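Local coordinates for protein inorganic pyrophosphatase (Helicobacter pylori, PDB 2BQX) that catalyses the magnesium-dependent hydrolysis of inorganic pyrophosphate to two phosphate ions, working as a homohexamer, at residues Ala52-Val57 / Pro67-Val72; Cys16-Ile21 / Phe56-Leu61; Lys132-Phe137 / Val149-Phe154; Val89-Met94 / Glu158-Val163. One frame throughout, in Å; residues are numbered along the deposited sequence.

Contact 1: residues Ala52-Val57 / Pro67-Val72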
loop_
_atom_site.group_PDB
_atom_site.type_symbol
_atom_site.label_atom_id
_atom_site.label_comp_id
_atom_site.label_asym_id
_atom_site.label_seq_id
_atom_site.Cartn_x
_atom_site.Cartn_y
_atom_site.Cartn_z
ATOM N N ALA A 52 -8.673 14.390 2.986
ATOM C CA ALA A 52 -9.947 13.928 2.437
ATOM C C ALA A 52 -9.844 13.869 0.936
ATOM O O ALA A 52 -8.866 14.325 0.354
ATOM C CB ALA A 52 -11.077 14.882 2.820
ATOM N N ASN A 53 -10.859 13.290 0.314
ATOM C CA ASN A 53 -10.907 13.239 -1.130
ATOM C C ASN A 53 -11.241 14.681 -1.483
ATOM O O ASN A 53 -11.923 15.367 -0.719
ATOM C CB ASN A 53 -12.000 12.275 -1.580
ATOM C CG ASN A 53 -11.714 10.843 -1.150
ATOM O OD1 ASN A 53 -10.743 10.229 -1.612
ATOM N ND2 ASN A 53 -12.550 10.305 -0.257
ATOM N N TYR A 54 -10.758 15.134 -2.632
ATOM C CA TYR A 54 -10.946 16.516 -3.050
ATOM C C TYR A 54 -11.361 16.628 -4.512
ATOM O O TYR A 54 -10.820 15.930 -5.366
ATOM C CB TYR A 54 -9.621 17.244 -2.830
ATOM C CG TYR A 54 -9.637 18.722 -3.105
ATOM C CD1 TYR A 54 -9.633 19.223 -4.410
ATOM C CD2 TYR A 54 -9.638 19.628 -2.050
ATOM C CE1 TYR A 54 -9.631 20.601 -4.646
ATOM C CE2 TYR A 54 -9.635 20.991 -2.273
ATOM C CZ TYR A 54 -9.632 21.473 -3.567
ATOM O OH TYR A 54 -9.633 22.833 -3.754
ATOM N N GLY A 55 -12.308 17.516 -4.804
ATOM C CA GLY A 55 -12.740 17.673 -6.179
ATOM C C GLY A 55 -13.526 18.947 -6.426
ATOM O O GLY A 55 -13.426 19.908 -5.663
ATOM N N PHE A 56 -14.313 18.960 -7.493
ATOM C CA PHE A 56 -15.109 20.140 -7.812
ATOM C C PHE A 56 -16.509 19.746 -8.256
ATOM O O PHE A 56 -16.757 18.595 -8.624
ATOM C CB PHE A 56 -14.423 20.953 -8.918
ATOM C CG PHE A 56 -14.431 20.279 -10.264
ATOM C CD1 PHE A 56 -15.544 20.376 -11.102
ATOM C CD2 PHE A 56 -13.340 19.518 -10.682
ATOM C CE1 PHE A 56 -15.570 19.726 -12.328
ATOM C CE2 PHE A 56 -13.357 18.863 -11.907
ATOM C CZ PHE A 56 -14.475 18.966 -12.735
ATOM N N VAL A 57 -17.424 20.709 -8.221
ATOM C CA VAL A 57 -18.797 20.469 -8.642
ATOM C C VAL A 57 -18.950 21.027 -10.048
ATOM O O VAL A 57 -18.791 22.226 -10.266
ATOM C CB VAL A 57 -19.808 21.179 -7.725
ATOM C CG1 VAL A 57 -21.217 20.772 -8.116
ATOM C CG2 VAL A 57 -19.528 20.843 -6.270
ATOM N N PRO A 67 -14.762 26.027 -11.104
ATOM C CA PRO A 67 -15.867 25.346 -10.425
ATOM C C PRO A 67 -15.625 25.342 -8.913
ATOM O O PRO A 67 -14.479 25.324 -8.471
ATOM C CB PRO A 67 -15.833 23.949 -11.040
ATOM C CG PRO A 67 -15.366 24.226 -12.449
ATOM C CD PRO A 67 -14.245 25.221 -12.225
ATOM N N VAL A 68 -16.695 25.372 -8.124
ATOM C CA VAL A 68 -16.559 25.387 -6.668
ATOM C C VAL A 68 -15.935 24.075 -6.178
ATOM O O VAL A 68 -16.287 22.997 -6.659
ATOM C CB VAL A 68 -17.936 25.619 -5.990
ATOM C CG1 VAL A 68 -18.904 24.502 -6.354
ATOM C CG2 VAL A 68 -17.769 25.721 -4.483
ATOM N N ASP A 69 -14.999 24.174 -5.235
ATOM C CA ASP A 69 -14.300 22.997 -4.703
ATOM C C ASP A 69 -15.073 22.314 -3.586
ATOM O O ASP A 69 -15.838 22.949 -2.865
ATOM C CB ASP A 69 -12.924 23.376 -4.141
ATOM C CG ASP A 69 -11.982 23.915 -5.190
ATOM O OD1 ASP A 69 -11.902 23.319 -6.288
ATOM O OD2 ASP A 69 -11.306 24.922 -4.896
ATOM N N ALA A 70 -14.846 21.017 -3.427
ATOM C CA ALA A 70 -15.513 20.269 -2.379
ATOM C C ALA A 70 -14.595 19.193 -1.828
ATOM O O ALA A 70 -13.855 18.555 -2.574
ATOM C CB ALA A 70 -16.778 19.631 -2.915
ATOM N N LEU A 71 -14.630 19.023 -0.514
ATOM C CA LEU A 71 -13.860 17.982 0.130
ATOM C C LEU A 71 -14.903 16.919 0.399
ATOM O O LEU A 71 -16.004 17.230 0.855
ATOM C CB LEU A 71 -13.277 18.467 1.456
ATOM C CG LEU A 71 -12.091 19.431 1.346
ATOM C CD1 LEU A 71 -11.788 20.048 2.712
ATOM C CD2 LEU A 71 -10.880 18.666 0.832
ATOM N N VAL A 72 -14.588 15.671 0.078
ATOM C CA VAL A 72 -15.523 14.591 0.340
ATOM C C VAL A 72 -14.883 13.729 1.418
ATOM O O VAL A 72 -13.951 12.980 1.145
ATOM C CB VAL A 72 -15.797 13.747 -0.928
ATOM C CG1 VAL A 72 -16.775 12.624 -0.593
ATOM C CG2 VAL A 72 -16.386 14.634 -2.027
#
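Y54 holds its ring with CG opposite the backbone N (chi1 -175°) and D69 turns CG back beside its own N (chi1 -63°); together these rotations carry the phenol oxygen to the carboxylate of the next strand. Y54 OH ends 2.9 Å from D69 OD2, and ring and carboxylate planes are twisted 43° apart. Both oxygens reach K103, whose NZ hydrogen-bonds Y54 OH and forms a salt bridge with D69 OD2. Nearer the root of the same ring, L71 CD2 presses on its edge, close to the ring plane, 3.3 Å from Y54 CD2. F56 and P67 run side by side beyond D69, with F56 CD1 3.6 Å from P67 CB.

The backbones pair antiparallel. N53 with V72 and G55 with A70 are hydrogen-bonded pairs; in the second, G55 N to A70 O and A70 N to G55 O both measure 2.9 Å. V57 N extends the ladder to V68 O, where V57 CB also packs on V68 CG1 at 3.7 Å. On the face opposite Y54 and D69, G55 leaves A70 without a side chain across from it. N53 ND2 adds a weak bond to V72 O, while N53 OD1 accepts from the backbone N of K23 and of F78.

Y54 is predicted to bind substrate and D69 to bind two magnesium ions, with D64 and D101 close by. Y54 and D69 sit on one face of two neighbouring strands, diagonal across the ladder, with K103 joining their oxygens; this probably sets substrate-binding and metal-binding groups at a fixed spacing.

Contact 2: residues Cys16-Ile21 / Phe56-Leu61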
loop_
_atom_site.group_PDB
_atom_site.type_symbol
_atom_site.label_atom_id
_atom_site.label_comp_id
_atom_site.label_asym_id
_atom_site.label_seq_id
_atom_site.Cartn_x
_atom_site.Cartn_y
_atom_site.Cartn_z
ATOM N N CYS A 16 -23.083 16.133 -7.575
ATOM C CA CYS A 16 -21.959 15.426 -8.162
ATOM C C CYS A 16 -20.635 16.105 -7.860
ATOM O O CYS A 16 -20.497 17.323 -7.983
ATOM C CB CYS A 16 -22.125 15.305 -9.679
ATOM S SG CYS A 16 -23.446 14.187 -10.204
ATOM N N VAL A 17 -19.659 15.308 -7.453
ATOM C CA VAL A 17 -18.337 15.833 -7.175
ATOM C C VAL A 17 -17.332 15.024 -7.976
ATOM O O VAL A 17 -17.268 13.797 -7.859
ATOM C CB VAL A 17 -17.986 15.753 -5.672
ATOM C CG1 VAL A 17 -16.565 16.260 -5.450
ATOM C CG2 VAL A 17 -18.965 16.594 -4.864
ATOM N N VAL A 18 -16.585 15.719 -8.827
ATOM C CA VAL A 18 -15.557 15.091 -9.641
ATOM C C VAL A 18 -14.292 15.097 -8.797
ATOM O O VAL A 18 -13.762 16.155 -8.467
ATOM C CB VAL A 18 -15.304 15.882 -10.947
ATOM C CG1 VAL A 18 -14.150 15.263 -11.716
ATOM C CG2 VAL A 18 -16.563 15.875 -11.805
ATOM N N ILE A 19 -13.821 13.910 -8.434
ATOM C CA ILE A 19 -12.629 13.774 -7.608
ATOM C C ILE A 19 -11.343 14.042 -8.380
ATOM O O ILE A 19 -11.119 13.461 -9.437
ATOM C CB ILE A 19 -12.536 12.350 -7.022
ATOM C CG1 ILE A 19 -13.822 12.009 -6.268
ATOM C CG2 ILE A 19 -11.333 12.254 -6.104
ATOM C CD1 ILE A 19 -14.124 12.926 -5.108
ATOM N N GLU A 20 -10.498 14.912 -7.844
ATOM C CA GLU A 20 -9.228 15.228 -8.483
ATOM C C GLU A 20 -8.056 14.827 -7.593
ATOM O O GLU A 20 -6.930 14.687 -8.065
ATOM C CB GLU A 20 -9.134 16.723 -8.777
ATOM C CG GLU A 20 -10.118 17.218 -9.817
ATOM C CD GLU A 20 -10.028 18.715 -10.009
ATOM O OE1 GLU A 20 -10.162 19.438 -9.003
ATOM O OE2 GLU A 20 -9.823 19.164 -11.157
ATOM N N ILE A 21 -8.324 14.664 -6.299
ATOM C CA ILE A 21 -7.291 14.284 -5.347
ATOM C C ILE A 21 -7.841 13.190 -4.448
ATOM O O ILE A 21 -8.912 13.344 -3.873
ATOM C CB ILE A 21 -6.869 15.467 -4.458
ATOM C CG1 ILE A 21 -6.509 16.674 -5.330
ATOM C CG2 ILE A 21 -5.687 15.052 -3.587
ATOM C CD1 ILE A 21 -6.176 17.917 -4.541
ATOM N N PHE A 56 -14.313 18.960 -7.493
ATOM C CA PHE A 56 -15.109 20.140 -7.812
ATOM C C PHE A 56 -16.509 19.746 -8.256
ATOM O O PHE A 56 -16.757 18.595 -8.624
ATOM C CB PHE A 56 -14.423 20.953 -8.918
ATOM C CG PHE A 56 -14.431 20.279 -10.264
ATOM C CD1 PHE A 56 -15.544 20.376 -11.102
ATOM C CD2 PHE A 56 -13.340 19.518 -10.682
ATOM C CE1 PHE A 56 -15.570 19.726 -12.328
ATOM C CE2 PHE A 56 -13.357 18.863 -11.907
ATOM C CZ PHE A 56 -14.475 18.966 -12.735
ATOM N N VAL A 57 -17.424 20.709 -8.221
ATOM C CA VAL A 57 -18.797 20.469 -8.642
ATOM C C VAL A 57 -18.950 21.027 -10.048
ATOM O O VAL A 57 -18.791 22.226 -10.266
ATOM C CB VAL A 57 -19.808 21.179 -7.725
ATOM C CG1 VAL A 57 -21.217 20.772 -8.116
ATOM C CG2 VAL A 57 -19.528 20.843 -6.270
ATOM N N PRO A 58 -19.253 20.159 -11.024
ATOM C CA PRO A 58 -19.424 20.569 -12.419
ATOM C C PRO A 58 -20.502 21.626 -12.612
ATOM O O PRO A 58 -21.453 21.715 -11.835
ATOM C CB PRO A 58 -19.807 19.267 -13.121
ATOM C CG PRO A 58 -19.168 18.222 -12.281
ATOM C CD PRO A 58 -19.441 18.705 -10.883
ATOM N N ASN A 59 -20.342 22.424 -13.658
ATOM C CA ASN A 59 -21.317 23.455 -13.996
ATOM C C ASN A 59 -21.590 24.446 -12.879
ATOM O O ASN A 59 -22.738 24.796 -12.609
ATOM C CB ASN A 59 -22.624 22.793 -14.430
ATOM C CG ASN A 59 -22.414 21.781 -15.529
ATOM O OD1 ASN A 59 -21.814 22.089 -16.558
ATOM N ND2 ASN A 59 -22.904 20.562 -15.320
ATOM N N THR A 60 -20.525 24.892 -12.228
ATOM C CA THR A 60 -20.639 25.872 -11.164
ATOM C C THR A 60 -19.511 26.863 -11.381
ATOM O O THR A 60 -18.565 26.586 -12.122
ATOM C CB THR A 60 -20.486 25.231 -9.769
ATOM O OG1 THR A 60 -19.156 24.722 -9.616
ATOM C CG2 THR A 60 -21.498 24.105 -9.587
ATOM N N LEU A 61 -19.611 28.021 -10.743
ATOM C CA LEU A 61 -18.586 29.042 -10.878
ATOM C C LEU A 61 -18.309 29.612 -9.490
ATOM O O LEU A 61 -19.126 30.351 -8.938
ATOM C CB LEU A 61 -19.073 30.141 -11.839
ATOM C CG LEU A 61 -18.016 30.970 -12.570
ATOM C CD1 LEU A 61 -17.196 31.742 -11.555
ATOM C CD2 LEU A 61 -17.117 30.063 -13.399
#
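The carboxylate of E20 is set against the edge of the F56 ring, an acidic group meeting aromatic C-H. E20 CD lies close to the ring plane, 3.5 Å from F56 CD2, with the carboxylate turned 73° to the ring. The positively polarised rim of a phenyl group probably suits that approach; E20 OE2 also accepts a hydrogen bond from the backbone N of L31.

One face of the same ring is taken by V18. Its CB sits 3.9 Å from the ring centroid and 22° off the normal, a CH-pi contact displaced toward the rim. F56 gets there because CG is placed between its backbone N and carbonyl carbon (chi1 69°), which lays the ring alongside V18. V18 CG1 stays by the ring, while V18 CG2 touches both the ring and the proline, 3.5 Å from P58 CG.

Beneath these side chains V18 and F56 form an antiparallel hydrogen-bonded pair, V18 N to F56 O at 2.9 Å and F56 N to V18 O at 3.0 Å. Two residues on, P58 has no N-H to give. C16 O is buried there without a polar partner in the model, and P58 CD stands 3.4 Å from C16 O. The chain then turns away, and T60 OG1 donates to V57 O at 2.6 Å.

Strand 14-21 carries a classic beta bulge where E20 and I21 both face Y54, and it runs between strands 53-56 and 83-96. L31 of strand 27-31 touches V18 and F56, while helix 157-171 packs against N59, T60 and L61.

Contact 3: residues Lys132-Phe137 / Val149-Phe154; sequences KIKHFF and VKVKGF
V151 is the bump of this contact, its two methyls straddling the rise of the helix. CG1 lies against the aliphatic part of K134, 3.6 Å from K134 CG, while CG2 dips into the hollow beyond, 3.6 Å from K134 O and 4.0 Å from F137 CB. In K134, CG opposite the backbone N (chi1 170°) lays CG and CD along the valine as a low wall; the chain bends only beyond them, at chi3 (60°).

One turn up the helix V149 repeats the fit against backbone: V149 CB comes within 3.1 Å of F137 O, a snug approach. At the other end the F154 ring comes in toward the helix, CZ nearest I133. The isoleucine branch I133 CG2 meets the ring at its edge, 4.0 Å from F154 CZ, and K134 CB lies obliquely beside it.

F137 turns its ring toward L71, L92 and M94 and meets Y140, a predicted substrate-binding residue, edge-to-face. On another side of the helix H135 hydrogen-bonds D142 of a second subunit. Helix and strand run roughly antiparallel (153°), and helix 127-139 packs on the outside of the barrel-like sheet, as in family I soluble pyrophosphatases.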
loop_
_atom_site.group_PDB
_atom_site.type_symbol
_atom_site.label_atom_id
_atom_site.label_comp_id
_atom_site.label_asym_id
_atom_site.label_seq_id
_atom_site.Cartn_x
_atom_site.Cartn_y
_atom_site.Cartn_z
ATOM N N LYS A 132 -7.638 18.929 11.933
ATOM C CA LYS A 132 -6.671 18.344 11.000
ATOM C C LYS A 132 -6.839 18.956 9.614
ATOM O O LYS A 132 -5.862 19.280 8.939
ATOM C CB LYS A 132 -6.843 16.818 10.910
ATOM C CG LYS A 132 -5.911 16.153 9.878
ATOM C CD LYS A 132 -6.144 14.646 9.738
ATOM C CE LYS A 132 -5.708 13.868 10.971
ATOM N NZ LYS A 132 -5.856 12.382 10.791
ATOM N N ILE A 133 -8.086 19.108 9.185
ATOM C CA ILE A 133 -8.351 19.688 7.874
ATOM C C ILE A 133 -7.897 21.141 7.816
ATOM O O ILE A 133 -7.252 21.573 6.850
ATOM C CB ILE A 133 -9.845 19.600 7.529
ATOM C CG1 ILE A 133 -10.219 18.134 7.298
ATOM C CG2 ILE A 133 -10.157 20.472 6.312
ATOM C CD1 ILE A 133 -11.684 17.890 7.043
ATOM N N LYS A 134 -8.225 21.896 8.858
ATOM C CA LYS A 134 -7.851 23.305 8.920
ATOM C C LYS A 134 -6.337 23.485 8.915
ATOM O O LYS A 134 -5.802 24.338 8.207
ATOM C CB LYS A 134 -8.455 23.951 10.177
ATOM C CG LYS A 134 -7.946 25.357 10.477
ATOM C CD LYS A 134 -8.960 26.162 11.298
ATOM C CE LYS A 134 -9.268 25.520 12.639
ATOM N NZ LYS A 134 -10.347 26.257 13.373
ATOM N N HIS A 135 -5.652 22.667 9.705
ATOM C CA HIS A 135 -4.203 22.736 9.807
ATOM C C HIS A 135 -3.528 22.359 8.484
ATOM O O HIS A 135 -2.458 22.874 8.148
ATOM C CB HIS A 135 -3.738 21.827 10.949
ATOM C CG HIS A 135 -2.253 21.711 11.064
ATOM N ND1 HIS A 135 -1.544 20.668 10.507
ATOM C CD2 HIS A 135 -1.336 22.526 11.638
ATOM C CE1 HIS A 135 -0.254 20.848 10.730
ATOM N NE2 HIS A 135 -0.101 21.967 11.415
ATOM N N PHE A 136 -4.159 21.469 7.727
ATOM C CA PHE A 136 -3.606 21.064 6.440
ATOM C C PHE A 136 -3.586 22.246 5.472
ATOM O O PHE A 136 -2.560 22.555 4.859
ATOM C CB PHE A 136 -4.431 19.937 5.822
ATOM C CG PHE A 136 -4.021 19.597 4.419
ATOM C CD1 PHE A 136 -2.899 18.808 4.180
ATOM C CD2 PHE A 136 -4.742 20.086 3.336
ATOM C CE1 PHE A 136 -2.501 18.509 2.878
ATOM C CE2 PHE A 136 -4.352 19.796 2.027
ATOM C CZ PHE A 136 -3.229 19.004 1.798
ATOM N N PHE A 137 -4.723 22.912 5.333
ATOM C CA PHE A 137 -4.796 24.046 4.417
ATOM C C PHE A 137 -3.955 25.208 4.922
ATOM O O PHE A 137 -3.387 25.971 4.137
ATOM C CB PHE A 137 -6.257 24.457 4.223
ATOM C CG PHE A 137 -7.022 23.516 3.338
ATOM C CD1 PHE A 137 -6.787 23.494 1.965
ATOM C CD2 PHE A 137 -7.936 22.618 3.876
ATOM C CE1 PHE A 137 -7.447 22.587 1.140
ATOM C CE2 PHE A 137 -8.602 21.706 3.061
ATOM C CZ PHE A 137 -8.355 21.691 1.686
ATOM N N VAL A 149 -1.876 30.487 2.819
ATOM C CA VAL A 149 -3.280 30.288 3.138
ATOM C C VAL A 149 -3.576 30.648 4.587
ATOM O O VAL A 149 -2.883 30.197 5.499
ATOM C CB VAL A 149 -3.712 28.813 2.927
ATOM C CG1 VAL A 149 -5.195 28.659 3.246
ATOM C CG2 VAL A 149 -3.434 28.379 1.494
ATOM N N LYS A 150 -4.597 31.475 4.788
ATOM C CA LYS A 150 -5.028 31.854 6.128
ATOM C C LYS A 150 -6.447 31.331 6.264
ATOM O O LYS A 150 -7.372 31.872 5.663
ATOM C CB LYS A 150 -5.036 33.374 6.309
ATOM C CG LYS A 150 -3.666 34.033 6.380
ATOM C CD LYS A 150 -3.826 35.534 6.631
ATOM C CE LYS A 150 -2.484 36.234 6.804
ATOM N NZ LYS A 150 -1.666 36.252 5.554
ATOM N N VAL A 151 -6.618 30.272 7.048
ATOM C CA VAL A 151 -7.933 29.680 7.241
ATOM C C VAL A 151 -8.775 30.486 8.220
ATOM O O VAL A 151 -8.302 30.860 9.293
ATOM C CB VAL A 151 -7.810 28.237 7.770
ATOM C CG1 VAL A 151 -9.186 27.617 7.903
ATOM C CG2 VAL A 151 -6.939 27.415 6.835
ATOM N N LYS A 152 -10.026 30.754 7.858
ATOM C CA LYS A 152 -10.903 31.516 8.739
ATOM C C LYS A 152 -11.633 30.580 9.695
ATOM O O LYS A 152 -11.570 30.751 10.910
ATOM C CB LYS A 152 -11.923 32.314 7.922
ATOM C CG LYS A 152 -11.301 33.211 6.863
ATOM C CD LYS A 152 -10.299 34.191 7.461
ATOM C CE LYS A 152 -9.647 35.024 6.374
ATOM N NZ LYS A 152 -8.581 35.916 6.906
ATOM N N GLY A 153 -12.317 29.586 9.136
ATOM C CA GLY A 153 -13.053 28.643 9.960
ATOM C C GLY A 153 -14.148 27.958 9.174
ATOM O O GLY A 153 -14.310 28.213 7.980
ATOM N N PHE A 154 -14.898 27.081 9.836
ATOM C CA PHE A 154 -15.990 26.360 9.190
ATOM C C PHE A 154 -17.347 26.993 9.465
ATOM O O PHE A 154 -17.556 27.607 10.511
ATOM C CB PHE A 154 -16.063 24.915 9.691
ATOM C CG PHE A 154 -14.874 24.077 9.331
ATOM C CD1 PHE A 154 -13.734 24.084 10.124
ATOM C CD2 PHE A 154 -14.906 23.260 8.207
ATOM C CE1 PHE A 154 -12.638 23.284 9.805
ATOM C CE2 PHE A 154 -13.816 22.456 7.876
ATOM C CZ PHE A 154 -12.682 22.467 8.679
#

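Contact 4: residues Val89-Met94 / Glu158-Val163; sequences VGVLNM and ESAIKV
Strand 89-94 and helix 158-163 cross at 70° with their axes only 6.2 Å apart, and the backbones come closest where V91 CA stands 5.0 Å from A160 CA. Small groups make that approach possible. A160 pushes its methyl straight at the strand, and A160 CB touches down on the carbonyl of G90, 3.1 Å from G90 O. No hydrogen bond joins the segments; the grip is by shape.

V91 is the strand side chain that meets the helix, and each part of it finds a different residue. Its CB lies 4.0 Å from A160 CB. CG1, placed between the backbone N and the carbonyl carbon (chi1 60°), lies beside the serine, with V91 CG1 3.8 Å from S159 OG. That hydroxyl is itself hydrogen-bonded to E155 OE1, just before the helix. CG2 points the other way along the helix, one turn on, and V91 CG2 reaches V163 CG2 at a looser 4.4 Å.

Around the contact, V89 and G90 both face I105 in a classic beta bulge between strands 83-96 and 99-108. V91 bonds through its backbone to E155 of strand 149-156. With S159, A160 and V163 all meeting V91, helix 157-171 lies on the V91 side of the sheet, while L92, the next residue, turns to I133 and F137 of helix 127-139.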
loop_
_atom_site.group_PDB
_atom_site.type_symbol
_atom_site.label_atom_id
_atom_site.label_comp_id
_atom_site.label_asym_id
_atom_site.label_seq_id
_atom_site.Cartn_x
_atom_site.Cartn_y
_atom_site.Cartn_z
ATOM N N VAL A 89 -22.517 19.276 4.288
ATOM C CA VAL A 89 -22.659 19.347 5.736
ATOM C C VAL A 89 -22.005 20.625 6.256
ATOM O O VAL A 89 -22.136 20.962 7.434
ATOM C CB VAL A 89 -22.053 18.111 6.474
ATOM C CG1 VAL A 89 -22.831 16.857 6.094
ATOM C CG2 VAL A 89 -20.578 17.951 6.143
ATOM N N GLY A 90 -21.309 21.340 5.375
ATOM C CA GLY A 90 -20.660 22.577 5.783
ATOM C C GLY A 90 -19.748 23.191 4.736
ATOM O O GLY A 90 -19.734 22.762 3.585
ATOM N N VAL A 91 -18.996 24.214 5.136
ATOM C CA VAL A 91 -18.064 24.878 4.235
ATOM C C VAL A 91 -16.876 25.441 5.015
ATOM O O VAL A 91 -17.020 25.879 6.160
ATOM C CB VAL A 91 -18.762 26.025 3.438
ATOM C CG1 VAL A 91 -19.315 27.073 4.394
ATOM C CG2 VAL A 91 -17.776 26.660 2.465
ATOM N N LEU A 92 -15.697 25.395 4.400
ATOM C CA LEU A 92 -14.474 25.911 5.012
ATOM C C LEU A 92 -14.041 27.173 4.273
ATOM O O LEU A 92 -13.790 27.146 3.067
ATOM C CB LEU A 92 -13.351 24.864 4.948
ATOM C CG LEU A 92 -11.969 25.280 5.467
ATOM C CD1 LEU A 92 -12.066 25.771 6.904
ATOM C CD2 LEU A 92 -11.016 24.096 5.375
ATOM N N ASN A 93 -13.957 28.277 5.006
ATOM C CA ASN A 93 -13.568 29.562 4.433
ATOM C C ASN A 93 -12.094 29.863 4.692
ATOM O O ASN A 93 -11.603 29.693 5.805
ATOM C CB ASN A 93 -14.440 30.665 5.038
ATOM C CG ASN A 93 -15.914 30.482 4.722
ATOM O OD1 ASN A 93 -16.779 30.735 5.561
ATOM N ND2 ASN A 93 -16.206 30.049 3.504
ATOM N N MET A 94 -11.390 30.315 3.661
ATOM C CA MET A 94 -9.978 30.634 3.799
ATOM C C MET A 94 -9.561 31.730 2.829
ATOM O O MET A 94 -10.221 31.978 1.817
ATOM C CB MET A 94 -9.124 29.390 3.542
ATOM C CG MET A 94 -9.327 28.778 2.161
ATOM S SD MET A 94 -8.445 27.209 1.983
ATOM C CE MET A 94 -9.452 26.170 2.993
ATOM N N GLU A 158 -26.251 25.155 6.248
ATOM C CA GLU A 158 -27.083 26.238 5.732
ATOM C C GLU A 158 -26.212 27.216 4.940
ATOM O O GLU A 158 -26.602 27.680 3.870
ATOM C CB GLU A 158 -27.781 26.959 6.888
ATOM C CG GLU A 158 -28.626 28.145 6.468
ATOM C CD GLU A 158 -29.446 28.708 7.618
ATOM O OE1 GLU A 158 -30.077 29.769 7.432
ATOM O OE2 GLU A 158 -29.461 28.088 8.702
ATOM N N SER A 159 -25.027 27.513 5.467
ATOM C CA SER A 159 -24.102 28.424 4.804
ATOM C C SER A 159 -23.538 27.801 3.532
ATOM O O SER A 159 -23.392 28.472 2.512
ATOM C CB SER A 159 -22.955 28.794 5.742
ATOM O OG SER A 159 -22.021 29.635 5.083
ATOM N N ALA A 160 -23.223 26.514 3.598
ATOM C CA ALA A 160 -22.675 25.807 2.449
ATOM C C ALA A 160 -23.658 25.814 1.282
ATOM O O ALA A 160 -23.261 25.966 0.126
ATOM C CB ALA A 160 -22.327 24.367 2.839
ATOM N N ILE A 161 -24.940 25.634 1.587
ATOM C CA ILE A 161 -25.979 25.626 0.562
ATOM C C ILE A 161 -26.017 26.974 -0.151
ATOM O O ILE A 161 -26.188 27.038 -1.369
ATOM C CB ILE A 161 -27.362 25.309 1.183
ATOM C CG1 ILE A 161 -27.383 23.845 1.641
ATOM C CG2 ILE A 161 -28.477 25.563 0.164
ATOM C CD1 ILE A 161 -28.559 23.478 2.513
ATOM N N LYS A 162 -25.851 28.049 0.609
ATOM C CA LYS A 162 -25.847 29.388 0.028
ATOM C C LYS A 162 -24.684 29.530 -0.942
ATOM O O LYS A 162 -24.834 30.083 -2.032
ATOM C CB LYS A 162 -25.742 30.440 1.133
ATOM C CG LYS A 162 -27.025 30.599 1.935
ATOM C CD LYS A 162 -26.875 31.654 3.019
ATOM C CE LYS A 162 -28.211 31.954 3.673
ATOM N NZ LYS A 162 -28.824 30.738 4.275
ATOM N N VAL A 163 -23.525 29.018 -0.540
ATOM C CA VAL A 163 -22.325 29.069 -1.366
ATOM C C VAL A 163 -22.551 28.306 -2.662
ATOM O O VAL A 163 -22.202 28.781 -3.747
ATOM C CB VAL A 163 -21.118 28.460 -0.605
ATOM C CG1 VAL A 163 -19.893 28.393 -1.506
ATOM C CG2 VAL A 163 -20.820 29.304 0.626
#

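After the short strand 10-11, strand 14-21 opens contact 2; the chain runs out through the 27-31/38-43 hairpin and returns through 53-56, and contact 2 closes at F56 to P58. Contact 1 follows at once, folding 67-72 back after a short loop; the two share F56 and V57, so three strands are stitched in a row. Residues 89-94 then open contact 4, which waits for the C-terminal helix. Within that long span the smaller loop of contact 3 opens and shuts, joining helix 127-139 to strand 149-156. Contacts 3 and 4 meet where K152 and G153 bond to N93, and L71 of contact 1 touches I133 and F137 of contact 3.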